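Local coordinates for periplasmic oligopeptide-binding protein (Burkholderia pseudomallei, PDB 3ZS6) that probably binds oligopeptides in the periplasm and delivers them to an ABC transporter for uptake into the cell, at residues Leu18-Ile23 with Asp34-Leu39; Asn336-Ala341 with Thr374-Thr379; Tyr431-Val436 with Met464-Met469. All blocks are in the same frame, centred on the assembly; numbering follows the deposited sequence. Where two conformers were deposited one is given.

Contact 1. Residues Leu18-Ile23 with Asp34-Leu39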
loop_
_atom_site.group_PDB
_atom_site.type_symbol
_atom_site.label_atom_id
_atom_site.label_comp_id
_atom_site.label_asym_id
_atom_site.label_seq_id
_atom_site.Cartn_x
_atom_site.Cartn_y
_atom_site.Cartn_z
ATOM N N LEU A 18 -14.055 -5.659 0.306
ATOM C CA LEU A 18 -13.929 -6.023 -1.098
ATOM C C LEU A 18 -14.660 -5.013 -1.976
ATOM O O LEU A 18 -14.825 -5.226 -3.178
ATOM C CB LEU A 18 -14.454 -7.434 -1.350
ATOM C CG LEU A 18 -13.616 -8.567 -0.743
ATOM C CD1 LEU A 18 -14.227 -9.920 -1.072
ATOM C CD2 LEU A 18 -12.177 -8.500 -1.234
ATOM N N ASP A 19 -15.098 -3.916 -1.358
ATOM C CA ASP A 19 -15.663 -2.776 -2.076
ATOM C C ASP A 19 -14.506 -1.873 -2.505
ATOM O O ASP A 19 -13.782 -1.342 -1.657
ATOM C CB ASP A 19 -16.625 -2.011 -1.147
ATOM C CG ASP A 19 -17.361 -0.873 -1.848
ATOM O OD1 ASP A 19 -16.845 -0.335 -2.862
ATOM O OD2 ASP A 19 -18.463 -0.512 -1.375
ATOM N N PRO A 20 -14.314 -1.703 -3.824
ATOM C CA PRO A 20 -13.196 -0.884 -4.311
ATOM C C PRO A 20 -13.085 0.461 -3.602
ATOM O O PRO A 20 -11.973 0.947 -3.408
ATOM C CB PRO A 20 -13.531 -0.688 -5.793
ATOM C CG PRO A 20 -14.232 -1.964 -6.155
ATOM C CD PRO A 20 -15.053 -2.332 -4.930
ATOM N N ALA A 21 -14.208 1.047 -3.206
ATOM C CA ALA A 21 -14.182 2.352 -2.552
ATOM C C ALA A 21 -13.627 2.312 -1.126
ATOM O O ALA A 21 -13.280 3.351 -0.559
ATOM C CB ALA A 21 -15.572 2.983 -2.554
ATOM N N HIS A 22 -13.550 1.122 -0.542
ATOM C CA HIS A 22 -13.075 1.009 0.832
ATOM C C HIS A 22 -11.809 0.159 0.968
ATOM O O HIS A 22 -11.374 -0.153 2.078
ATOM C CB HIS A 22 -14.203 0.500 1.728
ATOM C CG HIS A 22 -15.398 1.402 1.732
ATOM N ND1 HIS A 22 -15.374 2.659 2.299
ATOM C CD2 HIS A 22 -16.635 1.251 1.203
ATOM C CE1 HIS A 22 -16.554 3.233 2.140
ATOM N NE2 HIS A 22 -17.337 2.402 1.477
ATOM N N ILE A 23 -11.217 -0.204 -0.166
ATOM C CA ILE A 23 -9.980 -0.983 -0.166
ATOM C C ILE A 23 -8.771 -0.079 0.117
ATOM O O ILE A 23 -8.575 0.939 -0.549
ATOM C CB ILE A 23 -9.799 -1.734 -1.508
ATOM C CG1 ILE A 23 -10.822 -2.873 -1.598
ATOM C CG2 ILE A 23 -8.351 -2.259 -1.647
ATOM C CD1 ILE A 23 -10.802 -3.663 -2.922
ATOM N N ASP A 34 -7.998 -9.422 -8.428
ATOM C CA ASP A 34 -8.421 -10.687 -9.025
ATOM C C ASP A 34 -9.928 -10.622 -9.356
ATOM O O ASP A 34 -10.383 -11.247 -10.311
ATOM C CB ASP A 34 -8.160 -11.864 -8.073
ATOM C CG ASP A 34 -6.702 -12.315 -8.054
ATOM O OD1 ASP A 34 -5.870 -11.821 -8.856
ATOM O OD2 ASP A 34 -6.396 -13.199 -7.231
ATOM N N LEU A 35 -10.696 -9.865 -8.566
ATOM C CA LEU A 35 -12.160 -9.778 -8.745
ATOM C C LEU A 35 -12.634 -8.648 -9.675
ATOM O O LEU A 35 -13.695 -8.760 -10.304
ATOM C CB LEU A 35 -12.862 -9.635 -7.391
ATOM C CG LEU A 35 -12.728 -10.809 -6.414
ATOM C CD1 LEU A 35 -13.232 -10.410 -5.032
ATOM C CD2 LEU A 35 -13.475 -12.054 -6.935
ATOM N N PHE A 36 -11.854 -7.569 -9.748
ATOM C CA PHE A 36 -12.212 -6.391 -10.540
ATOM C C PHE A 36 -11.068 -5.994 -11.465
ATOM O O PHE A 36 -9.898 -6.201 -11.146
ATOM C CB PHE A 36 -12.531 -5.187 -9.645
ATOM C CG PHE A 36 -13.733 -5.373 -8.756
ATOM C CD1 PHE A 36 -13.610 -5.986 -7.515
ATOM C CD2 PHE A 36 -14.981 -4.907 -9.153
ATOM C CE1 PHE A 36 -14.713 -6.140 -6.679
ATOM C CE2 PHE A 36 -16.094 -5.061 -8.332
ATOM C CZ PHE A 36 -15.961 -5.677 -7.092
ATOM N N GLU A 37 -11.413 -5.405 -12.602
ATOM C CA GLU A 37 -10.416 -4.948 -13.562
ATOM C C GLU A 37 -10.632 -3.487 -13.889
ATOM O O GLU A 37 -11.732 -3.090 -14.273
ATOM C CB GLU A 37 -10.516 -5.760 -14.857
ATOM C CG GLU A 37 -9.497 -5.346 -15.924
ATOM C CD GLU A 37 -9.676 -6.123 -17.212
ATOM O OE1 GLU A 37 -10.791 -6.087 -17.781
ATOM O OE2 GLU A 37 -8.708 -6.784 -17.641
ATOM N N GLY A 38 -9.582 -2.685 -13.739
ATOM C CA GLY A 38 -9.657 -1.265 -14.029
ATOM C C GLY A 38 -9.331 -0.970 -15.483
ATOM O O GLY A 38 -9.257 -1.888 -16.307
ATOM N N LEU A 39 -9.127 0.308 -15.797
ATOM C CA LEU A 39 -8.730 0.716 -17.149
ATOM C C LEU A 39 -7.471 -0.029 -17.597
ATOM O O LEU A 39 -7.370 -0.486 -18.746
ATOM C CB LEU A 39 -8.504 2.232 -17.204
ATOM C CG LEU A 39 -9.755 3.092 -16.946
ATOM C CD1 LEU A 39 -9.429 4.592 -16.777
ATOM C CD2 LEU A 39 -10.798 2.885 -18.048
#

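Contact 2. Residues Asn336-Ala341 with Thr374-Thr379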
loop_
_atom_site.group_PDB
_atom_site.type_symbol
_atom_site.label_atom_id
_atom_site.label_comp_id
_atom_site.label_asym_id
_atom_site.label_seq_id
_atom_site.Cartn_x
_atom_site.Cartn_y
_atom_site.Cartn_z
ATOM N N ASN A 336 19.451 15.052 25.174
ATOM C CA ASN A 336 19.424 16.510 25.260
ATOM C C ASN A 336 18.179 17.084 24.576
ATOM O O ASN A 336 17.602 18.076 25.028
ATOM C CB ASN A 336 20.695 17.098 24.644
ATOM C CG ASN A 336 21.055 18.453 25.223
ATOM O OD1 ASN A 336 20.694 19.494 24.674
ATOM N ND2 ASN A 336 21.778 18.445 26.337
ATOM N N LEU A 337 17.767 16.453 23.482
ATOM C CA LEU A 337 16.539 16.856 22.812
ATOM C C LEU A 337 15.349 16.697 23.754
ATOM O O LEU A 337 14.504 17.584 23.846
ATOM C CB LEU A 337 16.314 16.035 21.534
ATOM C CG LEU A 337 17.207 16.365 20.343
ATOM C CD1 LEU A 337 16.950 15.377 19.190
ATOM C CD2 LEU A 337 16.991 17.802 19.884
ATOM N N LEU A 338 15.282 15.563 24.449
ATOM C CA LEU A 338 14.188 15.313 25.384
ATOM C C LEU A 338 14.201 16.368 26.482
ATOM O O LEU A 338 13.152 16.887 26.883
ATOM C CB LEU A 338 14.295 13.914 25.995
ATOM C CG LEU A 338 13.941 12.722 25.089
ATOM C CD1 LEU A 338 13.985 11.422 25.873
ATOM C CD2 LEU A 338 12.572 12.918 24.448
ATOM N N LYS A 339 15.398 16.680 26.966
ATOM C CA LYS A 339 15.560 17.708 27.987
ATOM C C LYS A 339 15.075 19.049 27.450
ATOM O O LYS A 339 14.268 19.730 28.087
ATOM C CB LYS A 339 17.025 17.795 28.419
ATOM C CG LYS A 339 17.327 18.898 29.427
ATOM C CD LYS A 339 18.790 18.846 29.868
ATOM C CE LYS A 339 19.105 19.918 30.904
ATOM N NZ LYS A 339 20.556 19.940 31.247
ATOM N N GLN A 340 15.559 19.417 26.266
ATOM C CA GLN A 340 15.147 20.662 25.623
ATOM C C GLN A 340 13.628 20.743 25.507
ATOM O O GLN A 340 13.044 21.819 25.629
ATOM C CB GLN A 340 15.794 20.796 24.239
ATOM C CG GLN A 340 17.307 21.027 24.268
ATOM C CD GLN A 340 17.958 20.913 22.891
ATOM O OE1 GLN A 340 17.296 21.033 21.857
ATOM N NE2 GLN A 340 19.267 20.674 22.876
ATOM N N ALA A 341 12.989 19.602 25.279
ATOM C CA ALA A 341 11.540 19.564 25.084
ATOM C C ALA A 341 10.766 19.506 26.397
ATOM O O ALA A 341 9.536 19.454 26.392
ATOM C CB ALA A 341 11.156 18.381 24.205
ATOM N N THR A 374 16.505 1.479 27.374
ATOM C CA THR A 374 17.908 1.493 27.777
ATOM C C THR A 374 18.658 2.753 27.349
ATOM O O THR A 374 19.620 3.153 28.002
ATOM C CB THR A 374 18.657 0.255 27.246
ATOM O OG1 THR A 374 18.640 0.271 25.815
ATOM C CG2 THR A 374 17.992 -1.020 27.737
ATOM N N LYS A 375 18.226 3.385 26.262
ATOM C CA LYS A 375 18.956 4.546 25.756
ATOM C C LYS A 375 18.357 5.887 26.171
ATOM O O LYS A 375 19.071 6.883 26.263
ATOM C CB LYS A 375 19.129 4.486 24.238
ATOM C CG LYS A 375 20.013 3.334 23.768
ATOM C CD LYS A 375 20.151 3.321 22.252
ATOM C CE LYS A 375 20.918 2.095 21.767
ATOM N NZ LYS A 375 20.892 1.980 20.276
ATOM N N LEU A 376 17.058 5.920 26.430
ATOM C CA LEU A 376 16.401 7.187 26.725
ATOM C C LEU A 376 15.599 7.138 28.015
ATOM O O LEU A 376 15.140 8.169 28.506
ATOM C CB LEU A 376 15.478 7.582 25.569
ATOM C CG LEU A 376 16.113 7.931 24.220
ATOM C CD1 LEU A 376 15.020 8.172 23.190
ATOM C CD2 LEU A 376 17.016 9.158 24.346
ATOM N N GLY A 377 15.414 5.939 28.556
ATOM C CA GLY A 377 14.563 5.773 29.719
ATOM C C GLY A 377 13.109 6.044 29.371
ATOM O O GLY A 377 12.303 6.404 30.232
ATOM N N VAL A 378 12.777 5.892 28.093
ATOM C CA VAL A 378 11.399 6.025 27.629
ATOM C C VAL A 378 10.702 4.671 27.658
ATOM O O VAL A 378 11.248 3.677 27.178
ATOM C CB VAL A 378 11.344 6.606 26.197
ATOM C CG1 VAL A 378 9.954 6.444 25.602
ATOM C CG2 VAL A 378 11.758 8.069 26.207
ATOM N N THR A 379 9.499 4.628 28.217
ATOM C CA THR A 379 8.783 3.365 28.344
ATOM C C THR A 379 7.725 3.203 27.251
ATOM O O THR A 379 6.807 4.016 27.129
ATOM C CB THR A 379 8.103 3.243 29.726
ATOM O OG1 THR A 379 9.080 3.402 30.763
ATOM C CG2 THR A 379 7.430 1.891 29.878
#

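Contact 3. Residues Tyr431-Val436 with Met464-Met469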
loop_
_atom_site.group_PDB
_atom_site.type_symbol
_atom_site.label_atom_id
_atom_site.label_comp_id
_atom_site.label_asym_id
_atom_site.label_seq_id
_atom_site.Cartn_x
_atom_site.Cartn_y
_atom_site.Cartn_z
ATOM N N TYR A 431 0.299 15.061 10.046
ATOM C CA TYR A 431 1.338 16.049 9.795
ATOM C C TYR A 431 0.820 17.061 8.790
ATOM O O TYR A 431 0.017 16.716 7.916
ATOM C CB TYR A 431 2.585 15.342 9.261
ATOM C CG TYR A 431 3.759 16.229 8.909
ATOM C CD1 TYR A 431 4.557 16.792 9.898
ATOM C CD2 TYR A 431 4.095 16.468 7.584
ATOM C CE1 TYR A 431 5.645 17.588 9.575
ATOM C CE2 TYR A 431 5.178 17.263 7.251
ATOM C CZ TYR A 431 5.950 17.816 8.245
ATOM O OH TYR A 431 7.032 18.597 7.902
ATOM N N CYS A 432 1.251 18.312 8.922
ATOM C CA CYS A 432 0.912 19.328 7.929
ATOM C C CYS A 432 1.968 20.420 7.860
ATOM O O CYS A 432 2.128 21.204 8.795
ATOM C CB CYS A 432 -0.461 19.943 8.195
ATOM S SG CYS A 432 -0.896 21.298 7.036
ATOM N N ASN A 433 2.686 20.458 6.745
ATOM C CA ASN A 433 3.683 21.491 6.511
ATOM C C ASN A 433 3.460 22.130 5.148
ATOM O O ASN A 433 3.901 21.593 4.127
ATOM C CB ASN A 433 5.103 20.930 6.621
ATOM C CG ASN A 433 6.170 22.020 6.552
ATOM O OD1 ASN A 433 6.005 23.032 5.860
ATOM N ND2 ASN A 433 7.267 21.818 7.274
ATOM N N PRO A 434 2.770 23.286 5.136
ATOM C CA PRO A 434 2.379 24.029 3.933
ATOM C C PRO A 434 3.555 24.286 2.994
ATOM O O PRO A 434 3.370 24.289 1.779
ATOM C CB PRO A 434 1.855 25.359 4.492
ATOM C CG PRO A 434 1.394 25.022 5.879
ATOM C CD PRO A 434 2.365 23.981 6.373
ATOM N N LYS A 435 4.745 24.509 3.543
ATOM C CA LYS A 435 5.923 24.689 2.703
ATOM C C LYS A 435 6.228 23.405 1.926
ATOM O O LYS A 435 6.448 23.439 0.709
ATOM C CB LYS A 435 7.130 25.124 3.530
ATOM C CG LYS A 435 8.398 25.306 2.714
ATOM C CD LYS A 435 8.199 26.312 1.584
ATOM C CE LYS A 435 9.491 26.542 0.809
ATOM N NZ LYS A 435 9.323 27.533 -0.297
ATOM N N VAL A 436 6.233 22.271 2.622
ATOM C CA VAL A 436 6.391 20.997 1.933
ATOM C C VAL A 436 5.352 20.877 0.818
ATOM O O VAL A 436 5.691 20.582 -0.325
ATOM C CB VAL A 436 6.270 19.786 2.890
ATOM C CG1 VAL A 436 6.151 18.497 2.092
ATOM C CG2 VAL A 436 7.462 19.732 3.842
ATOM N N MET A 464 11.151 15.225 6.349
ATOM C CA MET A 464 11.780 14.224 7.217
ATOM C C MET A 464 12.587 14.870 8.353
ATOM O O MET A 464 12.780 14.264 9.407
ATOM C CB MET A 464 12.655 13.251 6.417
ATOM C CG MET A 464 11.890 12.344 5.459
ATOM S SD MET A 464 10.630 11.317 6.244
ATOM C CE MET A 464 9.168 12.327 6.010
ATOM N N ASN A 465 13.061 16.094 8.133
ATOM C CA ASN A 465 13.728 16.838 9.199
ATOM C C ASN A 465 12.771 17.155 10.343
ATOM O O ASN A 465 13.196 17.497 11.447
ATOM C CB ASN A 465 14.379 18.112 8.660
ATOM C CG ASN A 465 15.691 17.836 7.950
ATOM O OD1 ASN A 465 16.564 17.144 8.479
ATOM N ND2 ASN A 465 15.835 18.367 6.745
ATOM N N ASP A 466 11.475 17.017 10.078
ATOM C CA ASP A 466 10.457 17.168 11.115
ATOM C C ASP A 466 10.116 15.837 11.804
ATOM O O ASP A 466 9.396 15.815 12.796
ATOM C CB ASP A 466 9.191 17.814 10.531
ATOM C CG ASP A 466 9.356 19.318 10.275
ATOM O OD1 ASP A 466 10.333 19.911 10.783
ATOM O OD2 ASP A 466 8.507 19.907 9.576
ATOM N N TYR A 467 10.639 14.732 11.273
ATOM C CA TYR A 467 10.383 13.395 11.838
ATOM C C TYR A 467 8.916 13.152 12.188
ATOM O O TYR A 467 8.592 12.754 13.304
ATOM C CB TYR A 467 11.302 13.141 13.043
ATOM C CG TYR A 467 12.746 13.261 12.637
ATOM C CD1 TYR A 467 13.412 12.183 12.087
ATOM C CD2 TYR A 467 13.419 14.478 12.727
ATOM C CE1 TYR A 467 14.717 12.290 11.671
ATOM C CE2 TYR A 467 14.732 14.595 12.319
ATOM C CZ TYR A 467 15.375 13.493 11.792
ATOM O OH TYR A 467 16.681 13.579 11.373
ATOM N N PRO A 468 8.020 13.393 11.220
ATOM C CA PRO A 468 6.587 13.163 11.425
ATOM C C PRO A 468 6.267 11.698 11.720
ATOM O O PRO A 468 5.243 11.421 12.349
ATOM C CB PRO A 468 5.961 13.603 10.092
ATOM C CG PRO A 468 7.090 13.524 9.087
ATOM C CD PRO A 468 8.313 13.924 9.876
ATOM N N MET A 469 7.121 10.786 11.261
ATOM C CA MET A 469 7.036 9.373 11.627
ATOM C C MET A 469 8.457 8.821 11.734
ATOM O O MET A 469 9.421 9.564 11.569
ATOM C CB MET A 469 6.224 8.570 10.597
ATOM C CG MET A 469 6.710 8.713 9.152
ATOM S SD MET A 469 5.849 10.012 8.215
ATOM C CE MET A 469 4.284 9.189 7.851
#

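Contact 1. Residues Leu18-Ile23 with Asp34-Leu39
F36 meets P20 and the backbone of L18, while L35 meets the side chain of L18. No hydrogen bond joins residues 18-23 to residues 34-39; the contact is mainly apolar packing, with one carbonyl oxygen against the ring. F36 is the first residue after the helix to leave helical backbone angles. Its CB points toward the loop. CG lies anti to the carbonyl carbon (chi1 -64°), which helps bring one face of the ring to P20. Further out, CE1 lies 3.6 Å from the carbonyl O of L18, which approaches the ring obliquely. At the tip, CZ is 4.1 Å from P20 CD. The proline ring sits over one face of the phenyl ring, and the two side chains cross at about a right angle. P20 CG is 4.0 Å from the centroid of the F36 ring and only 2° off its normal, a well-centred CH-pi contact.

Beside this pair, L18 CD1 touches L35 CD1 at 4.1 Å, methyl against methyl. The turn that presents P20 is held from within. D19 OD1 accepts from A21 N at 3.0 Å, an Asx turn, with the donor coming from above the carboxylate plane. D19 OD2 has partners of its own: a salt bridge to R91 and a hydrogen bond from W169.

All four touching residues are buried. The loop between strand 6-11 and helix 26-35 thus folds back on the end of that helix. L18 and L35 both also pack on L183 of strand 181-187, and A21 lies against helix 82-93 at R91.

Contact 2. Residues Asn336-Ala341 with Thr374-Thr379
This is a small apolar contact between the C-terminal ends of two helices, 327-340 and 359-376, at the periphery of the chain. L338 comes from the first helix; L376 and V378 come from the end of the second and the loop after it. About 101 Å² is buried in all, and no hydrogen bond crosses. The backbones stay well apart, with L338 CA and L376 CA 8.5 Å from each other, so side chains alone bridge the gap.

One methyl group, L338 CD1, carries the contact. It reaches L376 CD2 at 4.1 Å, and it also lies against L376 CB. The two leucine side chains cross at about a right angle. In L338, CG is anti to the carbonyl carbon (chi1 -73°), and the side chain extends from the helix toward its partners. The same CD1 approaches V378 CG2 at 4.0 Å, but V378 was modelled in two conformers, so this second touch is less certain.

Between L376 and V378, G377, with positive phi, is the first residue past the helix. The chain then enters strand 379-385, where T379 pairs by backbone bonds with L349 and F351. L376 also packs on A334 and K335 of helix 327-340 and on V285 of helix 276-285. L338 rests on L349 as well.

Strands 350-356 and 379-385 are parallel neighbours, and helix 359-376 connects them. This is a beta-alpha-beta crossover, and L338 adds helix 327-340 to the end of its connecting helix.

Contact 3. Residues Tyr431-Val436 with Met464-Met469
Y431 and D466 meet because Y431 CG is anti to the backbone N (chi1 178°) and D466 CG is anti to the carbonyl carbon (chi1 -75°). These torsions bring the phenol oxygen to the carboxylate. Y431 OH donates to D466 OD2 at 2.6 Å, on the anti side and 19° out of the carboxylate plane. The acceptor lies at the edge of the tyrosine ring, near its plane, although ring and carboxylate are steeply inclined to each other.

N433 ND2 donates to the same oxygen at 3.2 Å, coming in nearly along the C-O axis. Its amide is almost coplanar with the carboxylate. Two donors thus grip OD2, which would probably favour the charged form of D466.

P468 lies over one face of the Y431 ring. Its CB is 3.9 Å from the ring centroid, a CH-pi contact, and 3.5 Å from Y431 CD1, toward the CB end of the ring. A type I turn from M464 to Y467 carries D466, and P468 follows directly after it. R279 also holds this turn, through a hydrogen bond to D466 O.

C432, just before N433, is disulfide-bonded to C422. The N433 amide offers OD1 to K435 N and V436 N in two weak bonds. N433 is therefore the N-cap of helix 434-443, and its amide also binds the aspartate of the turn before strand 470-480.

Contacts 2 and 3 lie on the same side of the chain's centre, and contact 1 lies on the opposite side. The centres of contacts 2 and 3 are 21 Å apart, and their nearest atoms are about 7 Å apart. Helix 276-285 bridges that gap: E280 touches both L337 and Y467. Contact 1 is more remote, with its centre 32 Å from that of contact 3 and 45 Å from that of contact 2. Proteins of this family generally bind peptide between two lobes. The separation is consistent with contact 1 belonging to one lobe and contacts 2 and 3 to the other.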